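Local coordinates for putative ABC-transporter ATP-binding protein (Alicyclobacillus acidocaldarius, PDB 1Z47), which probably binds and hydrolyses ATP as the ATPase subunit of a putative ABC-type sulfate importer, at residues B[255-260]-B[274-279]; B[166-171]-B[198-203]; B[284-289]-B[324-329]. All coordinates share one frame; numbering follows the deposited sequence.

Contact 1 of 3, residues B[255-260]-B[274-279]; sequences AVQNGR and VSEGSE
Glu276 and Val256 face each other across two neighbouring turns of the C-terminal regulatory domain, their side chains roughly perpendicular. One turn is a type I' beta hairpin turn running from Gln257 to Arg260; the other, of type II, spans Ser275 to Ser278. The carboxylate of Glu276 binds two successive amides in the hairpin turn. Glu276 OE1 accepts from Asn258 N at 2.7 Å through its syn lone pair. Glu276 OE2 accepts from Gly259 N at 2.8 Å, again on the syn side but 26° out of the carboxylate plane. Two consecutive backbone N-H groups thus share one carboxylate, an arrangement that fixes its rotation and ties the turn to the acid. The bend at chi2 (-67°) brings the acid group back to the hairpin, although its CB does not point there.

Val256 points toward the second turn. With CG1 anti to its backbone N (chi1 179°), this methyl lies beside Glu276 OE2, while Val256 CG2 packs on Val274 CG1 at 4.0 Å. Beyond the segments, Val270 and Val280 also touch Val256, extending this small apolar patch beneath a largely exposed surface. The backbones are joined as well: Val256 N donates to Ser278 O at 3.0 Å, and Gly277 N donates to Val256 O at 2.9 Å. Gly277 occupies the third position of the type II turn, with positive phi. Ala255 and Glu279 then form a non-hydrogen-bonded antiparallel pair where strands 250-255 and 279-284 meet. The type II turn is braced from within by Ser278: its OG donates to Ser275 O at 2.8 Å, directed at a lone pair of that oxygen in the carbonyl plane, and Ser278 N donates to the same atom.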
loop_
_atom_site.group_PDB
_atom_site.type_symbol
_atom_site.label_atom_id
_atom_site.label_comp_id
_atom_site.label_asym_id
_atom_site.label_seq_id
_atom_site.Cartn_x
_atom_site.Cartn_y
_atom_site.Cartn_z
ATOM N N ALA B 255 22.613 -21.808 11.177
ATOM C CA ALA B 255 23.223 -22.252 12.431
ATOM C C ALA B 255 24.659 -21.747 12.383
ATOM O O ALA B 255 25.294 -21.784 11.333
ATOM C CB ALA B 255 23.212 -23.800 12.534
ATOM N N VAL B 256 25.170 -21.288 13.508
ATOM C CA VAL B 256 26.529 -20.781 13.547
ATOM C C VAL B 256 27.560 -21.915 13.680
ATOM O O VAL B 256 27.393 -22.805 14.511
ATOM C CB VAL B 256 26.700 -19.853 14.745
ATOM C CG1 VAL B 256 28.121 -19.343 14.809
ATOM C CG2 VAL B 256 25.681 -18.726 14.664
ATOM N N GLN B 257 28.600 -21.897 12.847
ATOM C CA GLN B 257 29.670 -22.895 12.943
ATOM C C GLN B 257 30.962 -22.176 12.534
ATOM O O GLN B 257 30.982 -21.444 11.534
ATOM C CB GLN B 257 29.381 -24.095 12.035
ATOM C CG GLN B 257 30.204 -25.343 12.389
ATOM C CD GLN B 257 29.733 -26.585 11.630
ATOM O OE1 GLN B 257 28.906 -26.482 10.733
ATOM N NE2 GLN B 257 30.265 -27.752 11.984
ATOM N N ASN B 258 32.013 -22.348 13.331
ATOM C CA ASN B 258 33.303 -21.694 13.089
ATOM C C ASN B 258 33.141 -20.173 13.057
ATOM O O ASN B 258 33.761 -19.486 12.223
ATOM C CB ASN B 258 33.904 -22.190 11.764
ATOM C CG ASN B 258 34.008 -23.692 11.710
ATOM O OD1 ASN B 258 34.463 -24.323 12.667
ATOM N ND2 ASN B 258 33.581 -24.286 10.586
ATOM N N GLY B 259 32.295 -19.661 13.961
ATOM C CA GLY B 259 32.031 -18.230 14.061
ATOM C C GLY B 259 31.416 -17.533 12.843
ATOM O O GLY B 259 31.575 -16.328 12.670
ATOM N N ARG B 260 30.708 -18.277 12.004
ATOM C CA ARG B 260 30.108 -17.708 10.803
ATOM C C ARG B 260 28.886 -18.484 10.328
ATOM O O ARG B 260 28.616 -19.591 10.815
ATOM C CB ARG B 260 31.156 -17.700 9.674
ATOM C CG ARG B 260 31.615 -19.083 9.235
ATOM C CD ARG B 260 32.940 -19.044 8.443
ATOM N NE ARG B 260 33.283 -20.371 7.915
ATOM C CZ ARG B 260 34.333 -21.089 8.304
ATOM N NH1 ARG B 260 35.167 -20.611 9.218
ATOM N NH2 ARG B 260 34.525 -22.307 7.810
ATOM N N VAL B 274 27.623 -14.733 20.096
ATOM C CA VAL B 274 26.663 -15.747 19.714
ATOM C C VAL B 274 27.455 -17.046 19.766
ATOM O O VAL B 274 28.512 -17.166 19.121
ATOM C CB VAL B 274 26.159 -15.540 18.297
ATOM C CG1 VAL B 274 25.059 -16.578 18.004
ATOM C CG2 VAL B 274 25.669 -14.105 18.117
ATOM N N SER B 275 26.937 -18.014 20.510
ATOM C CA SER B 275 27.603 -19.311 20.675
ATOM C C SER B 275 27.611 -20.240 19.474
ATOM O O SER B 275 26.695 -20.211 18.636
ATOM C CB SER B 275 26.965 -20.067 21.839
ATOM O OG SER B 275 26.972 -19.272 23.002
ATOM N N GLU B 276 28.652 -21.075 19.390
ATOM C CA GLU B 276 28.737 -22.066 18.319
ATOM C C GLU B 276 27.480 -22.940 18.427
ATOM O O GLU B 276 27.047 -23.256 19.533
ATOM C CB GLU B 276 29.975 -22.963 18.512
ATOM C CG GLU B 276 31.283 -22.330 18.075
ATOM C CD GLU B 276 31.341 -22.129 16.570
ATOM O OE1 GLU B 276 31.524 -23.138 15.846
ATOM O OE2 GLU B 276 31.186 -20.967 16.119
ATOM N N GLY B 277 26.905 -23.321 17.290
ATOM C CA GLY B 277 25.732 -24.189 17.306
ATOM C C GLY B 277 24.374 -23.544 17.525
ATOM O O GLY B 277 23.343 -24.189 17.344
ATOM N N SER B 278 24.350 -22.286 17.919
ATOM C CA SER B 278 23.073 -21.599 18.127
ATOM C C SER B 278 22.501 -21.156 16.788
ATOM O O SER B 278 23.240 -20.979 15.822
ATOM C CB SER B 278 23.289 -20.368 18.980
ATOM O OG SER B 278 24.003 -19.413 18.207
ATOM N N GLU B 279 21.187 -20.943 16.717
ATOM C CA GLU B 279 20.579 -20.514 15.454
ATOM C C GLU B 279 20.364 -18.998 15.434
ATOM O O GLU B 279 20.100 -18.391 16.481
ATOM C CB GLU B 279 19.236 -21.224 15.257
ATOM C CG GLU B 279 19.373 -22.739 15.128
ATOM C CD GLU B 279 18.043 -23.432 14.943
ATOM O OE1 GLU B 279 17.054 -22.996 15.564
ATOM O OE2 GLU B 279 17.985 -24.418 14.187
#

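Contact 2 of 3, residues B[166-171]-B[198-203]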
loop_
_atom_site.group_PDB
_atom_site.type_symbol
_atom_site.label_atom_id
_atom_site.label_comp_id
_atom_site.label_asym_id
_atom_site.label_seq_id
_atom_site.Cartn_x
_atom_site.Cartn_y
_atom_site.Cartn_z
ATOM N N VAL B 166 -3.439 18.142 20.967
ATOM C CA VAL B 166 -3.098 16.876 20.330
ATOM C C VAL B 166 -4.118 16.492 19.257
ATOM O O VAL B 166 -5.317 16.681 19.412
ATOM C CB VAL B 166 -2.998 15.740 21.378
ATOM C CG1 VAL B 166 -2.531 14.458 20.702
ATOM C CG2 VAL B 166 -2.006 16.130 22.497
ATOM N N LEU B 167 -3.602 15.939 18.166
ATOM C CA LEU B 167 -4.411 15.506 17.042
ATOM C C LEU B 167 -4.219 13.975 16.921
ATOM O O LEU B 167 -3.080 13.505 16.805
ATOM C CB LEU B 167 -3.909 16.232 15.795
ATOM C CG LEU B 167 -4.864 16.535 14.640
ATOM C CD1 LEU B 167 -6.055 17.354 15.137
ATOM C CD2 LEU B 167 -4.102 17.307 13.564
ATOM N N LEU B 168 -5.317 13.225 16.990
ATOM C CA LEU B 168 -5.278 11.760 16.885
ATOM C C LEU B 168 -5.967 11.205 15.627
ATOM O O LEU B 168 -7.147 11.488 15.378
ATOM C CB LEU B 168 -5.935 11.145 18.115
ATOM C CG LEU B 168 -5.377 11.654 19.452
ATOM C CD1 LEU B 168 -6.113 10.983 20.599
ATOM C CD2 LEU B 168 -3.876 11.379 19.511
ATOM N N PHE B 169 -5.255 10.377 14.855
ATOM C CA PHE B 169 -5.848 9.794 13.636
ATOM C C PHE B 169 -5.997 8.283 13.783
ATOM O O PHE B 169 -5.014 7.599 14.044
ATOM C CB PHE B 169 -4.962 10.080 12.415
ATOM C CG PHE B 169 -4.805 11.537 12.102
ATOM C CD1 PHE B 169 -3.937 12.333 12.841
ATOM C CD2 PHE B 169 -5.547 12.122 11.080
ATOM C CE1 PHE B 169 -3.808 13.690 12.569
ATOM C CE2 PHE B 169 -5.432 13.480 10.794
ATOM C CZ PHE B 169 -4.560 14.267 11.541
ATOM N N ASP B 170 -7.208 7.757 13.644
ATOM C CA ASP B 170 -7.381 6.310 13.734
ATOM C C ASP B 170 -7.717 5.718 12.360
ATOM O O ASP B 170 -8.893 5.481 12.063
ATOM C CB ASP B 170 -8.487 5.953 14.720
ATOM C CG ASP B 170 -8.496 4.470 15.082
ATOM O OD1 ASP B 170 -9.435 4.051 15.792
ATOM O OD2 ASP B 170 -7.569 3.719 14.676
ATOM N N GLU B 171 -6.685 5.504 11.535
ATOM C CA GLU B 171 -6.829 4.927 10.189
ATOM C C GLU B 171 -8.043 5.507 9.469
ATOM O O GLU B 171 -8.833 4.774 8.865
ATOM C CB GLU B 171 -6.984 3.401 10.276
ATOM C CG GLU B 171 -8.288 2.964 10.937
ATOM C CD GLU B 171 -8.566 1.474 10.822
ATOM O OE1 GLU B 171 -8.682 0.962 9.678
ATOM O OE2 GLU B 171 -8.680 0.820 11.885
ATOM N N THR B 198 0.733 18.566 17.840
ATOM C CA THR B 198 1.363 17.278 18.151
ATOM C C THR B 198 0.400 16.239 17.556
ATOM O O THR B 198 -0.785 16.236 17.884
ATOM C CB THR B 198 1.459 17.053 19.684
ATOM O OG1 THR B 198 2.283 18.074 20.268
ATOM C CG2 THR B 198 2.056 15.667 19.995
ATOM N N SER B 199 0.895 15.351 16.700
ATOM C CA SER B 199 0.006 14.381 16.073
ATOM C C SER B 199 0.449 12.921 16.220
ATOM O O SER B 199 1.636 12.619 16.145
ATOM C CB SER B 199 -0.122 14.712 14.582
ATOM O OG SER B 199 -0.689 15.992 14.365
ATOM N N VAL B 200 -0.522 12.037 16.419
ATOM C CA VAL B 200 -0.259 10.603 16.561
ATOM C C VAL B 200 -1.245 9.871 15.636
ATOM O O VAL B 200 -2.444 10.162 15.653
ATOM C CB VAL B 200 -0.521 10.090 18.001
ATOM C CG1 VAL B 200 0.052 8.663 18.161
ATOM C CG2 VAL B 200 0.119 11.024 19.032
ATOM N N PHE B 201 -0.756 8.915 14.848
ATOM C CA PHE B 201 -1.664 8.185 13.966
ATOM C C PHE B 201 -1.365 6.695 14.071
ATOM O O PHE B 201 -0.259 6.300 14.421
ATOM C CB PHE B 201 -1.530 8.683 12.518
ATOM C CG PHE B 201 -0.194 8.411 11.888
ATOM C CD1 PHE B 201 0.008 7.271 11.100
ATOM C CD2 PHE B 201 0.858 9.315 12.045
ATOM C CE1 PHE B 201 1.234 7.051 10.478
ATOM C CE2 PHE B 201 2.086 9.114 11.438
ATOM C CZ PHE B 201 2.285 7.976 10.644
ATOM N N VAL B 202 -2.373 5.885 13.792
ATOM C CA VAL B 202 -2.261 4.431 13.873
ATOM C C VAL B 202 -2.077 3.874 12.470
ATOM O O VAL B 202 -2.685 4.371 11.519
ATOM C CB VAL B 202 -3.550 3.846 14.511
ATOM C CG1 VAL B 202 -3.686 2.357 14.197
ATOM C CG2 VAL B 202 -3.519 4.078 16.049
ATOM N N THR B 203 -1.238 2.851 12.332
ATOM C CA THR B 203 -1.023 2.261 11.014
ATOM C C THR B 203 -0.368 0.872 11.048
ATOM O O THR B 203 0.440 0.562 11.925
ATOM C CB THR B 203 -0.173 3.204 10.122
ATOM O OG1 THR B 203 -0.095 2.671 8.798
ATOM C CG2 THR B 203 1.215 3.356 10.674
HETATM O O HOH W 1 -3.820 6.602 10.983
#
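Strands 166-170 and 198-203 run parallel, their axes 4.7 Å apart at closest approach and 16° from exact alignment. Helix 178-195 connects them, making a beta-alpha-beta unit in the mixed sheet of the P-loop NTPase core. The backbone bonds pass in both directions: Leu167 N donates to Thr198 O and Phe169 N to Val200 O, while Val200 N donates to Leu167 O at 3.0 Å. Farther on, Val202 N reaches Phe169 O at 3.2 Å with a more bent N-H...O angle of 148°.

On one face, Leu168 and Val200 run alongside each other in the same direction, with Leu168 CD2 3.9 Å from Val200 CB. The side chains of Asp170 and Val202 do likewise, Asp170 OD2 against Val202 CB. Helix 54-62 covers this face, and Val202 touches Lys54 of the probable Walker A motif; the strand end at Asp170 and Glu171 fits the Walker B motif.

The other face carries Leu167, Phe169, Ser199 and Phe201. Phe169 CB meets Phe201 CB at 3.7 Å, but the rings diverge: Phe201 has its CG between backbone N and carbonyl carbon (chi1 65°), which leads its ring away. Val200 O lies at the edge of the Phe169 ring, in its plane. Ser199 OG rests on Leu167 CB at 3.5 Å.

Water 1 donates to Val202 O at 2.6 Å and accepts from Glu171 N at 3.1 Å, linking this loop residue to strand 198-203 just past the last direct bond. The chemistry is that of a sheet interior: four bonds join the pair, outward-facing groups of strand 166-170 bond to strand 89-93, and among mostly apolar side chains the buried hydroxyls of Thr198 and Ser199 bond to Thr14 and His192.

Contact 3 of 3, residues B[284-289]-B[324-329]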
loop_
_atom_site.group_PDB
_atom_site.type_symbol
_atom_site.label_atom_id
_atom_site.label_comp_id
_atom_site.label_asym_id
_atom_site.label_seq_id
_atom_site.Cartn_x
_atom_site.Cartn_y
_atom_site.Cartn_z
ATOM N N VAL B 284 18.266 -10.004 5.063
ATOM C CA VAL B 284 18.891 -9.353 3.914
ATOM C C VAL B 284 17.822 -8.687 3.062
ATOM O O VAL B 284 16.894 -9.348 2.588
ATOM C CB VAL B 284 19.684 -10.396 3.043
ATOM C CG1 VAL B 284 20.322 -9.715 1.824
ATOM C CG2 VAL B 284 20.741 -11.110 3.914
ATOM N N ARG B 285 17.942 -7.371 2.883
ATOM C CA ARG B 285 16.968 -6.639 2.082
ATOM C C ARG B 285 17.118 -6.930 0.596
ATOM O O ARG B 285 18.225 -7.055 0.096
ATOM C CB ARG B 285 17.065 -5.139 2.399
ATOM C CG ARG B 285 16.712 -4.850 3.869
ATOM C CD ARG B 285 16.351 -3.393 4.109
ATOM N NE ARG B 285 16.297 -3.045 5.517
ATOM C CZ ARG B 285 15.258 -3.265 6.309
ATOM N NH1 ARG B 285 14.165 -3.843 5.833
ATOM N NH2 ARG B 285 15.310 -2.886 7.574
ATOM N N PRO B 286 15.999 -7.060 -0.127
ATOM C CA PRO B 286 16.019 -7.362 -1.569
ATOM C C PRO B 286 16.987 -6.525 -2.416
ATOM O O PRO B 286 17.593 -7.033 -3.362
ATOM C CB PRO B 286 14.569 -7.158 -1.986
ATOM C CG PRO B 286 13.802 -7.605 -0.760
ATOM C CD PRO B 286 14.613 -6.925 0.358
ATOM N N LYS B 287 17.114 -5.249 -2.080
ATOM C CA LYS B 287 17.994 -4.354 -2.811
ATOM C C LYS B 287 19.473 -4.649 -2.517
ATOM O O LYS B 287 20.345 -4.280 -3.303
ATOM C CB LYS B 287 17.685 -2.892 -2.442
ATOM C CG LYS B 287 18.130 -2.464 -1.040
ATOM C CD LYS B 287 17.760 -1.002 -0.786
ATOM C CE LYS B 287 18.493 -0.388 0.409
ATOM N NZ LYS B 287 18.207 -1.088 1.694
ATOM N N ASP B 288 19.748 -5.320 -1.399
ATOM C CA ASP B 288 21.125 -5.627 -1.003
ATOM C C ASP B 288 21.713 -6.930 -1.504
ATOM O O ASP B 288 22.646 -7.458 -0.903
ATOM C CB ASP B 288 21.251 -5.603 0.517
ATOM C CG ASP B 288 20.931 -4.259 1.096
ATOM O OD1 ASP B 288 21.276 -3.250 0.444
ATOM O OD2 ASP B 288 20.346 -4.207 2.205
ATOM N N VAL B 289 21.178 -7.447 -2.599
ATOM C CA VAL B 289 21.662 -8.687 -3.183
ATOM C C VAL B 289 21.896 -8.455 -4.679
ATOM O O VAL B 289 21.012 -7.946 -5.372
ATOM C CB VAL B 289 20.629 -9.810 -2.989
ATOM C CG1 VAL B 289 21.149 -11.110 -3.583
ATOM C CG2 VAL B 289 20.318 -9.972 -1.485
ATOM N N VAL B 324 13.247 -19.320 -1.583
ATOM C CA VAL B 324 12.850 -18.371 -2.608
ATOM C C VAL B 324 13.162 -16.986 -2.078
ATOM O O VAL B 324 12.559 -16.528 -1.108
ATOM C CB VAL B 324 11.347 -18.509 -2.955
ATOM C CG1 VAL B 324 10.887 -17.369 -3.876
ATOM C CG2 VAL B 324 11.122 -19.824 -3.658
ATOM N N TRP B 325 14.136 -16.341 -2.708
ATOM C CA TRP B 325 14.582 -15.001 -2.328
ATOM C C TRP B 325 14.021 -13.931 -3.257
ATOM O O TRP B 325 13.858 -14.166 -4.457
ATOM C CB TRP B 325 16.106 -14.885 -2.405
ATOM C CG TRP B 325 16.861 -15.574 -1.321
ATOM C CD1 TRP B 325 16.803 -16.903 -1.002
ATOM C CD2 TRP B 325 17.811 -14.985 -0.425
ATOM N NE1 TRP B 325 17.658 -17.172 0.034
ATOM C CE2 TRP B 325 18.293 -16.019 0.408
ATOM C CE3 TRP B 325 18.305 -13.688 -0.246
ATOM C CZ2 TRP B 325 19.251 -15.797 1.411
ATOM C CZ3 TRP B 325 19.259 -13.461 0.750
ATOM C CH2 TRP B 325 19.722 -14.516 1.568
ATOM N N GLU B 326 13.740 -12.756 -2.696
ATOM C CA GLU B 326 13.272 -11.627 -3.483
ATOM C C GLU B 326 14.443 -10.662 -3.565
ATOM O O GLU B 326 15.035 -10.290 -2.558
ATOM C CB GLU B 326 12.070 -10.908 -2.845
ATOM C CG GLU B 326 11.588 -9.732 -3.725
ATOM C CD GLU B 326 10.331 -9.036 -3.212
ATOM O OE1 GLU B 326 9.644 -9.595 -2.334
ATOM O OE2 GLU B 326 10.027 -7.931 -3.710
ATOM N N VAL B 327 14.778 -10.280 -4.785
ATOM C CA VAL B 327 15.885 -9.377 -5.029
ATOM C C VAL B 327 15.391 -8.192 -5.860
ATOM O O VAL B 327 14.561 -8.362 -6.750
ATOM C CB VAL B 327 17.014 -10.102 -5.831
ATOM C CG1 VAL B 327 18.145 -9.105 -6.174
ATOM C CG2 VAL B 327 17.560 -11.309 -5.015
ATOM N N HIS B 328 15.920 -7.006 -5.575
ATOM C CA HIS B 328 15.542 -5.811 -6.323
ATOM C C HIS B 328 16.731 -5.340 -7.158
ATOM O O HIS B 328 17.761 -4.971 -6.609
ATOM C CB HIS B 328 15.087 -4.701 -5.360
ATOM C CG HIS B 328 13.764 -4.977 -4.707
ATOM N ND1 HIS B 328 13.183 -4.115 -3.803
ATOM C CD2 HIS B 328 12.895 -6.009 -4.855
ATOM C CE1 HIS B 328 12.016 -4.605 -3.419
ATOM N NE2 HIS B 328 11.816 -5.754 -4.043
ATOM N N VAL B 329 16.604 -5.378 -8.479
ATOM C CA VAL B 329 17.709 -4.917 -9.332
ATOM C C VAL B 329 17.326 -3.600 -10.012
ATOM O O VAL B 329 16.151 -3.368 -10.280
ATOM C CB VAL B 329 18.073 -5.956 -10.403
ATOM C CG1 VAL B 329 18.461 -7.274 -9.739
ATOM C CG2 VAL B 329 16.906 -6.175 -11.345
HETATM O O HOH W 2 20.257 -5.709 -6.606
#
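Pro286 lies over one face of the His328 imidazole, its CB 3.5 Å from the ring centroid and 10° off the ring normal, which defines a CH-pi contact. Pro286 CB also approaches Glu326 O at 3.2 Å, so the proline sits against both backbone and ring of strand 324-330. Its carbonyl completes the grip: His328 N donates to Pro286 O at 2.8 Å. This bond is straight at the hydrogen (169°), but the donor stands above the carbonyl plane.

Beside this, valines and Trp325 make apolar contacts. Val289 and Val327 meet nearly square-on, with CG1 of Val289 3.9 Å from CG2 of Val327, and Val284 CB meets Trp325 CZ3 at the same distance.

Outside this first shell, the imidazole is positioned by Glu326, whose OE2 accepts from His328 NE2 at 2.8 Å. The acceptor lies near the ring plane while the donor meets the carboxylate from above its plane, a His-carboxylate pair that probably holds the ring's rotation. Tyr312 also stacks with the His328 ring. Water 2 donates to both Val289 O and His328 O, at 2.7 and 2.6 Å, linking the two backbones beyond the direct bond.

The 284-289 loop joins strands 279-284 and 289-293. Strands 289-293 and 324-330 are the outermost of one five-stranded antiparallel sheet, and Val289 against Val327 brings these edges near each other, consistent with an OB-like C-terminal domain. Asn250 of strand 250-255 bonds to both segments, and Lys287 reaches Tyr234 of helix 230-235 and packs on Ser311 of the second subunit.

Contact 2 is core and belongs to the nucleotide-binding domain, whereas contact 1 lies at the surface and contact 3 is buried among the strands of the C-terminal part. Contacts 1 and 3 involve opposite ends of strand 279-284, yet their centres are 24 Å apart; contact 2 is about 43 Å from contact 1 and 33 Å from contact 3, between centres. The chemistry follows the setting. Regular parallel pairing and apolar faces dominate contact 2, a carboxylate binding turn amides marks contact 1, and contact 3 relies on a proline-histidine face contact with valine packing. Waters bridge backbone groups in contacts 2 and 3.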